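Local coordinates for protein pelota homolog (Archaeoglobus fulgidus, PDB 3OBY) that probably recognises stalled ribosomes and helps to release them and degrade the damaged mRNA, with a predicted metal-dependent endoribonuclease activity, at residues V151-M159 against F172-F183; Y252-I260 against R327-L337. All coordinates share one frame; numbering follows the deposited sequence.

In the fold
Both contacts set a helix against a mixed sheet, but the two sheets are different and share no element. Contact 1 joins edge strand 150-158 of a five-stranded sheet to helix 172-183; contact 2 joins helix 236-262 to strand 334-338, an inner strand of a four-stranded sheet, and to the end of helix 323-330. Their centres lie about 42 Å apart and their nearest atoms about 26 Å, so they do not touch. Both are partly buried, with half of the touching residues buried in contact 2 against a quarter in contact 1. The chemistry differs in step: contact 2 is almost wholly aliphatic, whereas contact 1 combines phenylalanine packing with charged side chains.

Contact 1: V151-M159 against F172-F183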
loop_
_atom_site.group_PDB
_atom_site.type_symbol
_atom_site.label_atom_id
_atom_site.label_comp_id
_atom_site.label_asym_id
_atom_site.label_seq_id
_atom_site.Cartn_x
_atom_site.Cartn_y
_atom_site.Cartn_z
ATOM N N VAL A 151 -6.133 4.062 -18.857
ATOM C CA VAL A 151 -5.767 2.852 -19.582
ATOM C C VAL A 151 -5.487 3.184 -21.039
ATOM O O VAL A 151 -6.323 3.772 -21.720
ATOM C CB VAL A 151 -6.892 1.797 -19.511
ATOM C CG1 VAL A 151 -6.450 0.509 -20.193
ATOM C CG2 VAL A 151 -7.263 1.538 -18.062
ATOM N N GLU A 152 -4.305 2.786 -21.503
ATOM C CA GLU A 152 -3.856 3.026 -22.872
ATOM C C GLU A 152 -3.855 1.731 -23.688
ATOM O O GLU A 152 -3.003 0.870 -23.489
ATOM C CB GLU A 152 -2.438 3.611 -22.839
ATOM C CG GLU A 152 -1.897 4.117 -24.167
ATOM C CD GLU A 152 -2.689 5.295 -24.708
ATOM O OE1 GLU A 152 -2.905 6.271 -23.956
ATOM O OE2 GLU A 152 -3.090 5.245 -25.891
ATOM N N GLU A 153 -4.806 1.598 -24.609
ATOM C CA GLU A 153 -4.905 0.405 -25.450
ATOM C C GLU A 153 -3.566 0.006 -26.088
ATOM O O GLU A 153 -2.849 0.857 -26.607
ATOM C CB GLU A 153 -5.961 0.634 -26.538
ATOM C CG GLU A 153 -5.971 -0.416 -27.635
ATOM C CD GLU A 153 -7.139 -0.256 -28.592
ATOM O OE1 GLU A 153 -7.101 -0.878 -29.678
ATOM O OE2 GLU A 153 -8.095 0.480 -28.255
ATOM N N ILE A 154 -3.233 -1.286 -26.042
ATOM C CA ILE A 154 -1.980 -1.772 -26.621
ATOM C C ILE A 154 -2.186 -2.675 -27.829
ATOM O O ILE A 154 -1.308 -2.772 -28.687
ATOM C CB ILE A 154 -1.103 -2.528 -25.587
ATOM C CG1 ILE A 154 -1.900 -3.653 -24.929
ATOM C CG2 ILE A 154 -0.570 -1.556 -24.547
ATOM C CD1 ILE A 154 -1.083 -4.454 -23.929
ATOM N N PHE A 155 -3.328 -3.352 -27.891
ATOM C CA PHE A 155 -3.627 -4.204 -29.036
ATOM C C PHE A 155 -5.060 -4.696 -29.068
ATOM O O PHE A 155 -5.808 -4.555 -28.103
ATOM C CB PHE A 155 -2.676 -5.412 -29.116
ATOM C CG PHE A 155 -2.915 -6.470 -28.061
ATOM C CD1 PHE A 155 -2.138 -6.508 -26.907
ATOM C CD2 PHE A 155 -3.883 -7.457 -28.245
ATOM C CE1 PHE A 155 -2.322 -7.508 -25.951
ATOM C CE2 PHE A 155 -4.075 -8.463 -27.292
ATOM C CZ PHE A 155 -3.289 -8.488 -26.147
ATOM N N GLU A 156 -5.425 -5.264 -30.211
ATOM C CA GLU A 156 -6.751 -5.823 -30.449
ATOM C C GLU A 156 -6.578 -7.161 -31.162
ATOM O O GLU A 156 -5.516 -7.453 -31.713
ATOM C CB GLU A 156 -7.579 -4.905 -31.345
ATOM C CG GLU A 156 -8.589 -4.030 -30.644
ATOM C CD GLU A 156 -9.597 -3.467 -31.628
ATOM O OE1 GLU A 156 -9.205 -3.199 -32.782
ATOM O OE2 GLU A 156 -10.772 -3.285 -31.257
ATOM N N GLU A 157 -7.632 -7.964 -31.166
ATOM C CA GLU A 157 -7.578 -9.256 -31.821
ATOM C C GLU A 157 -9.004 -9.732 -32.038
ATOM O O GLU A 157 -9.819 -9.710 -31.116
ATOM C CB GLU A 157 -6.811 -10.249 -30.946
ATOM C CG GLU A 157 -6.301 -11.488 -31.673
ATOM C CD GLU A 157 -5.343 -11.158 -32.801
ATOM O OE1 GLU A 157 -4.507 -10.270 -32.616
ATOM O OE2 GLU A 157 -5.418 -11.793 -33.869
ATOM N N ARG A 158 -9.311 -10.147 -33.260
ATOM C CA ARG A 158 -10.647 -10.631 -33.568
ATOM C C ARG A 158 -10.596 -12.084 -34.013
ATOM O O ARG A 158 -9.592 -12.538 -34.560
ATOM C CB ARG A 158 -11.294 -9.754 -34.647
ATOM C CG ARG A 158 -11.626 -8.342 -34.157
ATOM C CD ARG A 158 -12.215 -7.453 -35.250
ATOM N NE ARG A 158 -12.465 -6.092 -34.773
ATOM C CZ ARG A 158 -13.440 -5.751 -33.934
ATOM N NH1 ARG A 158 -14.279 -6.671 -33.470
ATOM N NH2 ARG A 158 -13.569 -4.487 -33.543
ATOM N N MET A 159 -11.682 -12.807 -33.757
ATOM C CA MET A 159 -11.783 -14.217 -34.114
ATOM C C MET A 159 -11.203 -14.463 -35.497
ATOM O O MET A 159 -10.074 -14.935 -35.624
ATOM C CB MET A 159 -13.245 -14.674 -34.080
ATOM C CG MET A 159 -13.433 -16.175 -34.263
ATOM S SD MET A 159 -12.618 -17.171 -32.984
ATOM C CE MET A 159 -14.021 -17.643 -31.961
ATOM N N PHE A 172 -7.753 -18.298 -30.994
ATOM C CA PHE A 172 -7.848 -16.853 -30.952
ATOM C C PHE A 172 -7.029 -16.535 -29.698
ATOM O O PHE A 172 -6.254 -15.572 -29.654
ATOM C CB PHE A 172 -9.328 -16.475 -30.785
ATOM C CG PHE A 172 -9.567 -15.059 -30.362
ATOM C CD1 PHE A 172 -9.086 -13.997 -31.117
ATOM C CD2 PHE A 172 -10.277 -14.785 -29.196
ATOM C CE1 PHE A 172 -9.317 -12.682 -30.723
ATOM C CE2 PHE A 172 -10.514 -13.473 -28.792
ATOM C CZ PHE A 172 -10.026 -12.418 -29.557
ATOM N N PHE A 173 -7.188 -17.404 -28.700
ATOM C CA PHE A 173 -6.498 -17.305 -27.418
ATOM C C PHE A 173 -4.986 -17.265 -27.591
ATOM O O PHE A 173 -4.317 -16.344 -27.118
ATOM C CB PHE A 173 -6.865 -18.503 -26.535
ATOM C CG PHE A 173 -8.281 -18.482 -26.025
ATOM C CD1 PHE A 173 -9.199 -17.543 -26.488
ATOM C CD2 PHE A 173 -8.698 -19.413 -25.081
ATOM C CE1 PHE A 173 -10.513 -17.531 -26.018
ATOM C CE2 PHE A 173 -10.010 -19.411 -24.603
ATOM C CZ PHE A 173 -10.919 -18.467 -25.073
ATOM N N GLY A 174 -4.454 -18.281 -28.260
ATOM C CA GLY A 174 -3.024 -18.345 -28.487
ATOM C C GLY A 174 -2.457 -17.046 -29.019
ATOM O O GLY A 174 -1.403 -16.597 -28.570
ATOM N N GLU A 175 -3.156 -16.439 -29.975
ATOM C CA GLU A 175 -2.710 -15.184 -30.574
ATOM C C GLU A 175 -2.713 -14.051 -29.555
ATOM O O GLU A 175 -1.778 -13.252 -29.507
ATOM C CB GLU A 175 -3.605 -14.818 -31.761
ATOM C CG GLU A 175 -3.476 -15.759 -32.949
ATOM C CD GLU A 175 -4.410 -15.396 -34.086
ATOM O OE1 GLU A 175 -5.194 -14.436 -33.929
ATOM O OE2 GLU A 175 -4.364 -16.071 -35.137
ATOM N N VAL A 176 -3.768 -13.986 -28.745
ATOM C CA VAL A 176 -3.877 -12.954 -27.720
ATOM C C VAL A 176 -2.744 -13.132 -26.720
ATOM O O VAL A 176 -2.029 -12.179 -26.392
ATOM C CB VAL A 176 -5.216 -13.056 -26.953
ATOM C CG1 VAL A 176 -5.285 -11.986 -25.872
ATOM C CG2 VAL A 176 -6.378 -12.909 -27.912
ATOM N N ALA A 177 -2.587 -14.363 -26.248
ATOM C CA ALA A 177 -1.557 -14.686 -25.279
ATOM C C ALA A 177 -0.162 -14.317 -25.771
ATOM O O ALA A 177 0.664 -13.821 -25.005
ATOM C CB ALA A 177 -1.610 -16.176 -24.947
ATOM N N ALA A 178 0.097 -14.544 -27.053
ATOM C CA ALA A 178 1.425 -14.282 -27.620
ATOM C C ALA A 178 1.697 -12.787 -27.622
ATOM O O ALA A 178 2.850 -12.342 -27.419
ATOM C CB ALA A 178 1.492 -14.806 -29.039
ATOM N N LYS A 179 0.666 -11.998 -27.841
ATOM C CA LYS A 179 0.989 -10.610 -27.858
ATOM C C LYS A 179 0.984 -10.088 -26.420
ATOM O O LYS A 179 1.738 -9.139 -26.115
ATOM C CB LYS A 179 0.076 -9.960 -28.886
ATOM C CG LYS A 179 -1.359 -10.260 -28.687
ATOM C CD LYS A 179 -2.193 -9.510 -29.702
ATOM C CE LYS A 179 -2.019 -10.060 -31.097
ATOM N NZ LYS A 179 -2.860 -9.337 -32.077
ATOM N N LEU A 180 0.160 -10.625 -25.541
ATOM C CA LEU A 180 0.299 -10.132 -24.193
ATOM C C LEU A 180 1.775 -10.420 -23.744
ATOM O O LEU A 180 2.448 -9.597 -23.105
ATOM C CB LEU A 180 -0.621 -10.885 -23.286
ATOM C CG LEU A 180 -2.108 -10.561 -23.305
ATOM C CD1 LEU A 180 -2.839 -11.579 -22.453
ATOM C CD2 LEU A 180 -2.345 -9.157 -22.763
ATOM N N GLU A 181 2.256 -11.617 -24.078
ATOM C CA GLU A 181 3.595 -12.064 -23.690
ATOM C C GLU A 181 4.717 -11.177 -24.227
ATOM O O GLU A 181 5.771 -11.053 -23.603
ATOM C CB GLU A 181 3.803 -13.519 -24.132
ATOM C CG GLU A 181 4.856 -14.290 -23.330
ATOM C CD GLU A 181 6.242 -14.214 -23.930
ATOM O OE1 GLU A 181 6.456 -14.804 -25.013
ATOM O OE2 GLU A 181 7.116 -13.566 -23.317
ATOM N N SER A 182 4.488 -10.544 -25.371
ATOM C CA SER A 182 5.505 -9.687 -25.957
ATOM C C SER A 182 5.462 -8.240 -25.462
ATOM O O SER A 182 6.439 -7.505 -25.627
ATOM C CB SER A 182 5.404 -9.718 -27.486
ATOM O OG SER A 182 4.170 -9.187 -27.936
ATOM N N PHE A 183 4.348 -7.826 -24.853
ATOM C CA PHE A 183 4.237 -6.451 -24.352
ATOM C C PHE A 183 5.071 -6.212 -23.087
ATOM O O PHE A 183 5.607 -5.121 -22.887
ATOM C CB PHE A 183 2.777 -6.073 -24.080
ATOM C CG PHE A 183 2.606 -4.668 -23.558
ATOM C CD1 PHE A 183 2.972 -3.577 -24.337
ATOM C CD2 PHE A 183 2.133 -4.436 -22.263
ATOM C CE1 PHE A 183 2.869 -2.272 -23.837
ATOM C CE2 PHE A 183 2.026 -3.137 -21.755
ATOM C CZ PHE A 183 2.398 -2.054 -22.542
#
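Glu157, Phe155 and Phe172 bury the most surface where helix 172-183, within the eRF1 domain 2 range, lies against edge strand 150-158 of a five-stranded mixed sheet, antiparallel at 169° with axes 8.9 Å apart. A classic beta bulge, in which Ile154 and Phe155 both face Ala143, explains why two successive side chains point at the helix. With CG between backbone N and carbonyl carbon (chi1 72°), the Phe155 ring turns to the helix, under Lys179 CD, which lies over one face, modelled too close for the distance to carry weight. Leu180 CD2 meets the ring near its plane, 3.6 Å from Phe155 CZ. Ile154 CD1 sits over the Phe183 ring, 3.9 Å from the centroid. Phe172 turns its edge to the strand: its CE1 is 3.4 Å from Glu157 CG, and Glu157 O approaches the same edge. Beyond CG, Glu157 bends at chi2 toward Lys179, in a salt bridge whose clashing atoms leave its geometry doubtful. Lys179 NZ, its place uncertain, also makes a weak bond to Glu156 O. Lys179 thus appears to set methylenes on an aromatic face and its ammonium among acceptors, probably offsetting the carboxylates of Glu157 and the poorly ordered, uncertainly placed Glu175.

Contact 2: Y252-I260 against R327-L337; sequences YIDRLLEGI and RLMSLGGIAAL
Leu337 and Leu256 meet through different first torsions: Leu337 CG lies anti to its own carbonyl carbon (chi1 -60°), sending the two methyls toward the helix, while Leu256 CG lies anti to the backbone N (chi1 165°) and aims its methyls at Leu331 and Ala335. Residues 327-337 reach this position through a Schellman motif that ends helix 323-330. Its evidence is the pair of backbone bonds Gly333 N to Leu328 O and Gly332 N to Met329 O, with Gly332 at positive phi as the C-prime residue. The chain then enters strand 334-337, which crosses helix 252-260 at 77°, within the eRF1 domain 3 family region.

Leu256 CD2 faces the tip of Leu331, 3.5 Å from its CD1, and also rests 3.7 Å from Ala335 CB. Leu331 CD1 is also approached by Leu257 CD1, 3.9 Å away, and by Ile260 CD1, which comes tip to tip. Toward the N-terminal end of 252-260, Ile253 CD1 packs 4.0 Å from Leu328 CB, joining the last turn of helix 323-330 to helix 236-262. Leu337 divides its methyls: CD2 lies 3.7 Å from Leu256 CA, whereas CD1 comes near the edge of the Tyr252 ring. Arg255, whose NH2 has a weak, long ion pair with Glu283, spreads its guanidinium across that methyl: Leu337 CD1 sits over the centre of one face, 3.4 Å from Arg255 CZ.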
loop_
_atom_site.group_PDB
_atom_site.type_symbol
_atom_site.label_atom_id
_atom_site.label_comp_id
_atom_site.label_asym_id
_atom_site.label_seq_id
_atom_site.Cartn_x
_atom_site.Cartn_y
_atom_site.Cartn_z
ATOM N N TYR A 252 10.034 -10.045 4.088
ATOM C CA TYR A 252 10.788 -9.544 5.222
ATOM C C TYR A 252 10.782 -10.619 6.306
ATOM O O TYR A 252 11.761 -10.797 7.024
ATOM C CB TYR A 252 10.182 -8.243 5.753
ATOM C CG TYR A 252 10.569 -7.026 4.947
ATOM C CD1 TYR A 252 11.910 -6.703 4.743
ATOM C CD2 TYR A 252 9.600 -6.203 4.379
ATOM C CE1 TYR A 252 12.277 -5.596 3.995
ATOM C CE2 TYR A 252 9.955 -5.092 3.629
ATOM C CZ TYR A 252 11.293 -4.794 3.441
ATOM O OH TYR A 252 11.645 -3.690 2.703
ATOM N N ILE A 253 9.677 -11.343 6.412
ATOM C CA ILE A 253 9.580 -12.408 7.394
ATOM C C ILE A 253 10.535 -13.532 7.007
ATOM O O ILE A 253 11.119 -14.175 7.876
ATOM C CB ILE A 253 8.144 -12.970 7.489
ATOM C CG1 ILE A 253 7.215 -11.921 8.107
ATOM C CG2 ILE A 253 8.145 -14.282 8.281
ATOM C CD1 ILE A 253 7.675 -11.385 9.454
ATOM N N ASP A 254 10.695 -13.773 5.706
ATOM C CA ASP A 254 11.605 -14.824 5.258
ATOM C C ASP A 254 13.046 -14.444 5.557
ATOM O O ASP A 254 13.829 -15.269 6.017
ATOM C CB ASP A 254 11.455 -15.102 3.766
ATOM C CG ASP A 254 10.283 -16.011 3.458
ATOM O OD1 ASP A 254 9.937 -16.858 4.316
ATOM O OD2 ASP A 254 9.715 -15.889 2.350
ATOM N N ARG A 255 13.397 -13.191 5.303
ATOM C CA ARG A 255 14.752 -12.743 5.577
ATOM C C ARG A 255 15.035 -12.881 7.067
ATOM O O ARG A 255 16.097 -13.371 7.452
ATOM C CB ARG A 255 14.945 -11.291 5.129
ATOM C CG ARG A 255 15.015 -11.120 3.619
ATOM C CD ARG A 255 15.137 -9.662 3.244
ATOM N NE ARG A 255 16.279 -9.033 3.898
ATOM C CZ ARG A 255 16.549 -7.733 3.845
ATOM N NH1 ARG A 255 15.754 -6.915 3.165
ATOM N NH2 ARG A 255 17.615 -7.250 4.471
ATOM N N LEU A 256 14.087 -12.456 7.903
ATOM C CA LEU A 256 14.259 -12.563 9.350
ATOM C C LEU A 256 14.455 -14.034 9.724
ATOM O O LEU A 256 15.273 -14.361 10.575
ATOM C CB LEU A 256 13.041 -12.002 10.102
ATOM C CG LEU A 256 12.945 -12.384 11.593
ATOM C CD1 LEU A 256 14.004 -11.655 12.413
ATOM C CD2 LEU A 256 11.569 -12.051 12.119
ATOM N N LEU A 257 13.703 -14.917 9.079
ATOM C CA LEU A 257 13.816 -16.339 9.362
ATOM C C LEU A 257 15.174 -16.909 8.948
ATOM O O LEU A 257 15.815 -17.606 9.733
ATOM C CB LEU A 257 12.672 -17.097 8.676
ATOM C CG LEU A 257 11.403 -17.346 9.505
ATOM C CD1 LEU A 257 11.217 -16.279 10.579
ATOM C CD2 LEU A 257 10.208 -17.391 8.567
ATOM N N GLU A 258 15.612 -16.608 7.726
ATOM C CA GLU A 258 16.902 -17.086 7.232
ATOM C C GLU A 258 17.997 -16.569 8.156
ATOM O O GLU A 258 18.970 -17.270 8.446
ATOM C CB GLU A 258 17.153 -16.586 5.809
ATOM C CG GLU A 258 16.019 -16.886 4.848
ATOM C CD GLU A 258 16.218 -16.233 3.498
ATOM O OE1 GLU A 258 16.929 -15.212 3.443
ATOM O OE2 GLU A 258 15.656 -16.730 2.500
ATOM N N GLY A 259 17.829 -15.330 8.607
ATOM C CA GLY A 259 18.789 -14.742 9.519
ATOM C C GLY A 259 18.796 -15.530 10.816
ATOM O O GLY A 259 19.845 -15.826 11.364
ATOM N N ILE A 260 17.614 -15.878 11.306
ATOM C CA ILE A 260 17.502 -16.646 12.534
ATOM C C ILE A 260 18.148 -18.018 12.319
ATOM O O ILE A 260 18.798 -18.574 13.213
ATOM C CB ILE A 260 16.010 -16.795 12.944
ATOM C CG1 ILE A 260 15.543 -15.499 13.612
ATOM C CG2 ILE A 260 15.814 -17.992 13.875
ATOM C CD1 ILE A 260 14.047 -15.445 13.920
ATOM N N ARG A 327 2.808 -14.124 11.932
ATOM C CA ARG A 327 4.090 -14.780 12.125
ATOM C C ARG A 327 4.946 -13.872 13.009
ATOM O O ARG A 327 5.515 -14.312 14.006
ATOM C CB ARG A 327 4.815 -15.001 10.783
ATOM C CG ARG A 327 4.090 -15.869 9.757
ATOM C CD ARG A 327 3.813 -17.271 10.263
ATOM N NE ARG A 327 2.570 -17.357 11.029
ATOM C CZ ARG A 327 1.366 -17.517 10.490
ATOM N NH1 ARG A 327 0.292 -17.585 11.265
ATOM N NH2 ARG A 327 1.237 -17.621 9.178
ATOM N N LEU A 328 5.026 -12.597 12.648
ATOM C CA LEU A 328 5.838 -11.661 13.407
ATOM C C LEU A 328 5.487 -11.657 14.906
ATOM O O LEU A 328 6.376 -11.589 15.768
ATOM C CB LEU A 328 5.710 -10.255 12.805
ATOM C CG LEU A 328 6.550 -9.162 13.476
ATOM C CD1 LEU A 328 7.989 -9.646 13.634
ATOM C CD2 LEU A 328 6.492 -7.876 12.653
ATOM N N MET A 329 4.193 -11.736 15.211
ATOM C CA MET A 329 3.728 -11.762 16.599
ATOM C C MET A 329 4.275 -12.999 17.288
ATOM O O MET A 329 4.714 -12.942 18.433
ATOM C CB MET A 329 2.199 -11.811 16.667
ATOM C CG MET A 329 1.494 -10.496 16.414
ATOM S SD MET A 329 1.930 -9.198 17.596
ATOM C CE MET A 329 0.835 -9.535 18.922
ATOM N N SER A 330 4.225 -14.124 16.583
ATOM C CA SER A 330 4.719 -15.370 17.134
ATOM C C SER A 330 6.172 -15.227 17.582
ATOM O O SER A 330 6.602 -15.918 18.493
ATOM C CB SER A 330 4.585 -16.497 16.110
ATOM O OG SER A 330 3.244 -16.897 15.991
ATOM N N LEU A 331 6.918 -14.326 16.950
ATOM C CA LEU A 331 8.314 -14.102 17.307
ATOM C C LEU A 331 8.519 -12.960 18.299
ATOM O O LEU A 331 9.647 -12.518 18.511
ATOM C CB LEU A 331 9.145 -13.820 16.055
ATOM C CG LEU A 331 9.349 -15.026 15.149
ATOM C CD1 LEU A 331 9.976 -14.598 13.832
ATOM C CD2 LEU A 331 10.220 -16.025 15.874
ATOM N N GLY A 332 7.441 -12.474 18.903
ATOM C CA GLY A 332 7.584 -11.391 19.860
ATOM C C GLY A 332 6.951 -10.069 19.459
ATOM O O GLY A 332 7.037 -9.100 20.210
ATOM N N GLY A 333 6.327 -10.016 18.283
ATOM C CA GLY A 333 5.685 -8.792 17.843
ATOM C C GLY A 333 6.592 -7.706 17.287
ATOM O O GLY A 333 6.122 -6.703 16.747
ATOM N N ILE A 334 7.894 -7.883 17.416
ATOM C CA ILE A 334 8.815 -6.883 16.905
ATOM C C ILE A 334 10.166 -7.536 16.647
ATOM O O ILE A 334 10.657 -8.299 17.468
ATOM C CB ILE A 334 8.955 -5.701 17.901
ATOM C CG1 ILE A 334 9.772 -4.579 17.256
ATOM C CG2 ILE A 334 9.599 -6.165 19.199
ATOM C CD1 ILE A 334 9.838 -3.302 18.083
ATOM N N ALA A 335 10.747 -7.253 15.488
ATOM C CA ALA A 335 12.030 -7.827 15.114
ATOM C C ALA A 335 12.778 -6.838 14.246
ATOM O O ALA A 335 12.229 -5.809 13.868
ATOM C CB ALA A 335 11.816 -9.128 14.369
ATOM N N ALA A 336 14.032 -7.137 13.933
ATOM C CA ALA A 336 14.825 -6.230 13.109
ATOM C C ALA A 336 15.904 -6.929 12.304
ATOM O O ALA A 336 16.482 -7.914 12.746
ATOM C CB ALA A 336 15.467 -5.162 13.985
ATOM N N LEU A 337 16.153 -6.413 11.107
ATOM C CA LEU A 337 17.206 -6.924 10.250
ATOM C C LEU A 337 18.372 -5.954 10.526
ATOM O O LEU A 337 18.256 -4.747 10.309
ATOM C CB LEU A 337 16.761 -6.890 8.788
ATOM C CG LEU A 337 15.513 -7.733 8.489
ATOM C CD1 LEU A 337 15.259 -7.780 6.985
ATOM C CD2 LEU A 337 15.690 -9.139 9.033
#